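M152 protein (Murid herpesvirus 1, PDB 4G59) is an MHC class I-like viral membrane glycoprotein that probably serves in evasion of the host immune response. Local coordinates at residues T24-R29 against V96-C101. Numbering follows the deposited sequence.
Sequences TFISYR and VFEYRC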
loop_
_atom_site.group_PDB
_atom_site.type_symbol
_atom_site.label_atom_id
_atom_site.label_comp_id
_atom_site.label_asym_id
_atom_site.label_seq_id
_atom_site.Cartn_x
_atom_site.Cartn_y
_atom_site.Cartn_z
ATOM N N THR B 24 11.833 -11.940 -4.697
ATOM C CA THR B 24 12.105 -10.668 -4.032
ATOM C C THR B 24 11.743 -10.754 -2.552
ATOM O O THR B 24 10.568 -10.982 -2.217
ATOM C CB THR B 24 11.329 -9.521 -4.690
ATOM O OG1 THR B 24 11.820 -9.332 -6.017
ATOM C CG2 THR B 24 11.544 -8.225 -3.932
ATOM N N PHE B 25 12.737 -10.577 -1.668
ATOM C CA PHE B 25 12.490 -10.602 -0.226
ATOM C C PHE B 25 12.422 -9.167 0.255
ATOM O O PHE B 25 13.415 -8.421 0.135
ATOM C CB PHE B 25 13.606 -11.334 0.511
ATOM C CG PHE B 25 13.702 -12.804 0.185
ATOM C CD1 PHE B 25 13.174 -13.752 1.042
ATOM C CD2 PHE B 25 14.321 -13.244 -0.985
ATOM C CE1 PHE B 25 13.252 -15.101 0.751
ATOM C CE2 PHE B 25 14.397 -14.607 -1.278
ATOM C CZ PHE B 25 13.855 -15.530 -0.409
ATOM N N ILE B 26 11.270 -8.760 0.792
ATOM C CA ILE B 26 11.129 -7.370 1.228
ATOM C C ILE B 26 10.982 -7.241 2.737
ATOM O O ILE B 26 10.205 -7.978 3.362
ATOM C CB ILE B 26 9.979 -6.638 0.519
ATOM C CG1 ILE B 26 10.312 -6.449 -0.964
ATOM C CG2 ILE B 26 9.772 -5.261 1.102
ATOM C CD1 ILE B 26 9.116 -6.097 -1.806
ATOM N N SER B 27 11.747 -6.318 3.323
ATOM C CA SER B 27 11.658 -6.060 4.750
ATOM C C SER B 27 11.488 -4.574 5.020
ATOM O O SER B 27 12.320 -3.728 4.620
ATOM C CB SER B 27 12.858 -6.633 5.495
ATOM O OG SER B 27 12.705 -8.021 5.658
ATOM N N TYR B 28 10.389 -4.281 5.700
ATOM C CA TYR B 28 9.992 -2.925 6.013
ATOM C C TYR B 28 9.940 -2.780 7.513
ATOM O O TYR B 28 9.085 -3.403 8.185
ATOM C CB TYR B 28 8.590 -2.674 5.446
ATOM C CG TYR B 28 7.946 -1.367 5.883
ATOM C CD1 TYR B 28 8.673 -0.186 5.928
ATOM C CD2 TYR B 28 6.591 -1.311 6.207
ATOM C CE1 TYR B 28 8.086 1.002 6.310
ATOM C CE2 TYR B 28 5.996 -0.109 6.585
ATOM C CZ TYR B 28 6.751 1.035 6.634
ATOM O OH TYR B 28 6.162 2.228 7.017
ATOM N N ARG B 29 10.839 -1.959 8.044
ATOM C CA ARG B 29 10.794 -1.631 9.458
ATOM C C ARG B 29 9.960 -0.385 9.660
ATOM O O ARG B 29 10.321 0.705 9.213
ATOM C CB ARG B 29 12.184 -1.415 10.038
ATOM C CG ARG B 29 12.136 -1.213 11.537
ATOM C CD ARG B 29 13.498 -0.935 12.116
ATOM N NE ARG B 29 13.461 -1.112 13.562
ATOM C CZ ARG B 29 13.136 -0.149 14.418
ATOM N NH1 ARG B 29 12.832 1.075 13.982
ATOM N NH2 ARG B 29 13.120 -0.417 15.715
ATOM N N VAL B 96 12.954 0.592 4.158
ATOM C CA VAL B 96 12.716 -0.707 3.505
ATOM C C VAL B 96 13.990 -1.258 2.882
ATOM O O VAL B 96 14.753 -0.519 2.251
ATOM C CB VAL B 96 11.607 -0.636 2.392
ATOM C CG1 VAL B 96 11.280 -2.037 1.838
ATOM C CG2 VAL B 96 10.355 0.025 2.906
ATOM N N PHE B 97 14.203 -2.561 3.029
ATOM C CA PHE B 97 15.228 -3.255 2.243
ATOM C C PHE B 97 14.612 -4.292 1.318
ATOM O O PHE B 97 13.799 -5.124 1.742
ATOM C CB PHE B 97 16.277 -3.908 3.152
ATOM C CG PHE B 97 17.291 -2.934 3.665
ATOM C CD1 PHE B 97 18.466 -2.689 2.941
ATOM C CD2 PHE B 97 17.069 -2.222 4.840
ATOM C CE1 PHE B 97 19.407 -1.778 3.388
ATOM C CE2 PHE B 97 18.025 -1.295 5.284
ATOM C CZ PHE B 97 19.195 -1.083 4.551
ATOM N N GLU B 98 15.024 -4.248 0.059
ATOM C CA GLU B 98 14.494 -5.144 -0.957
ATOM C C GLU B 98 15.621 -5.988 -1.553
ATOM O O GLU B 98 16.559 -5.442 -2.154
ATOM C CB GLU B 98 13.861 -4.300 -2.042
ATOM C CG GLU B 98 13.056 -5.050 -3.042
ATOM C CD GLU B 98 12.068 -4.142 -3.730
ATOM O OE1 GLU B 98 11.387 -3.363 -3.016
ATOM O OE2 GLU B 98 11.997 -4.202 -4.977
ATOM N N TYR B 99 15.545 -7.309 -1.378
ATOM C CA TYR B 99 16.513 -8.220 -1.981
ATOM C C TYR B 99 15.903 -8.937 -3.183
ATOM O O TYR B 99 15.040 -9.800 -3.021
ATOM C CB TYR B 99 16.978 -9.258 -0.961
ATOM C CG TYR B 99 17.645 -8.679 0.269
ATOM C CD1 TYR B 99 19.033 -8.603 0.370
ATOM C CD2 TYR B 99 16.886 -8.213 1.329
ATOM C CE1 TYR B 99 19.640 -8.077 1.512
ATOM C CE2 TYR B 99 17.468 -7.698 2.452
ATOM C CZ TYR B 99 18.844 -7.630 2.551
ATOM O OH TYR B 99 19.396 -7.110 3.696
ATOM N N ARG B 100 16.330 -8.584 -4.390
ATOM C CA ARG B 100 15.818 -9.271 -5.565
ATOM C C ARG B 100 16.833 -10.334 -5.972
ATOM O O ARG B 100 17.913 -9.999 -6.475
ATOM C CB ARG B 100 15.558 -8.293 -6.700
ATOM C CG ARG B 100 14.791 -8.906 -7.849
ATOM C CD ARG B 100 14.172 -7.841 -8.747
ATOM N NE ARG B 100 13.925 -8.339 -10.098
ATOM C CZ ARG B 100 14.872 -8.422 -11.026
ATOM N NH1 ARG B 100 16.115 -8.049 -10.737
ATOM N NH2 ARG B 100 14.586 -8.880 -12.235
ATOM N N CYS B 101 16.503 -11.609 -5.738
ATOM C CA CYS B 101 17.496 -12.682 -5.911
ATOM C C CYS B 101 17.149 -13.692 -6.998
ATOM O O CYS B 101 16.033 -14.209 -7.032
ATOM C CB CYS B 101 17.715 -13.451 -4.604
ATOM S SG CYS B 101 18.307 -12.485 -3.205
#
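Phe25 and Tyr99 exchange two backbone hydrogen bonds, Phe25 N to Tyr99 O and Tyr99 N to Phe25 O, each 2.8 Å, and the second is almost straight at 177°. Two residues along, Ser27 and Phe97 repeat the exchange, with Phe97 N to Ser27 O at 2.7 Å. These are the hydrogen-bonded pairs of an antiparallel ladder; Thr24–Arg100, Ile26–Glu98 and Tyr28–Val96 are the non-hydrogen-bonded pairs between and beyond them. The Phe25 carbonyl oxygen also lies in the plane of the Tyr99 ring, at its edge, 3.7 Å from Tyr99 CD2.

On the face carrying Ile26, side chains pack against one another across the strands. The Glu98 chain, with CG anti to the backbone N (chi1 -170°), runs alongside Ile26 and sets its CG 3.6 Å from Thr24 CG2 and 3.7 Å from Ile26 CG1. Val96 uses both branches: CG1 meets Ile26 CG2 at 3.6 Å, while CG2 approaches Tyr28 CD1 at 3.5 Å. Tyr28 also packs on an aromatic side chain of the other protein in the complex.

The opposite face turns to the helices, as in the platform of an MHC class I-like fold. Helix 68-89 brings Phe73 edge-to-face with Tyr99 and Phe80 edge-to-face with Phe97, and Gln77 hydrogen-bonds Tyr99 OH. Strands 34-40 and 106-114 flank the pair, making it the middle of the sheet.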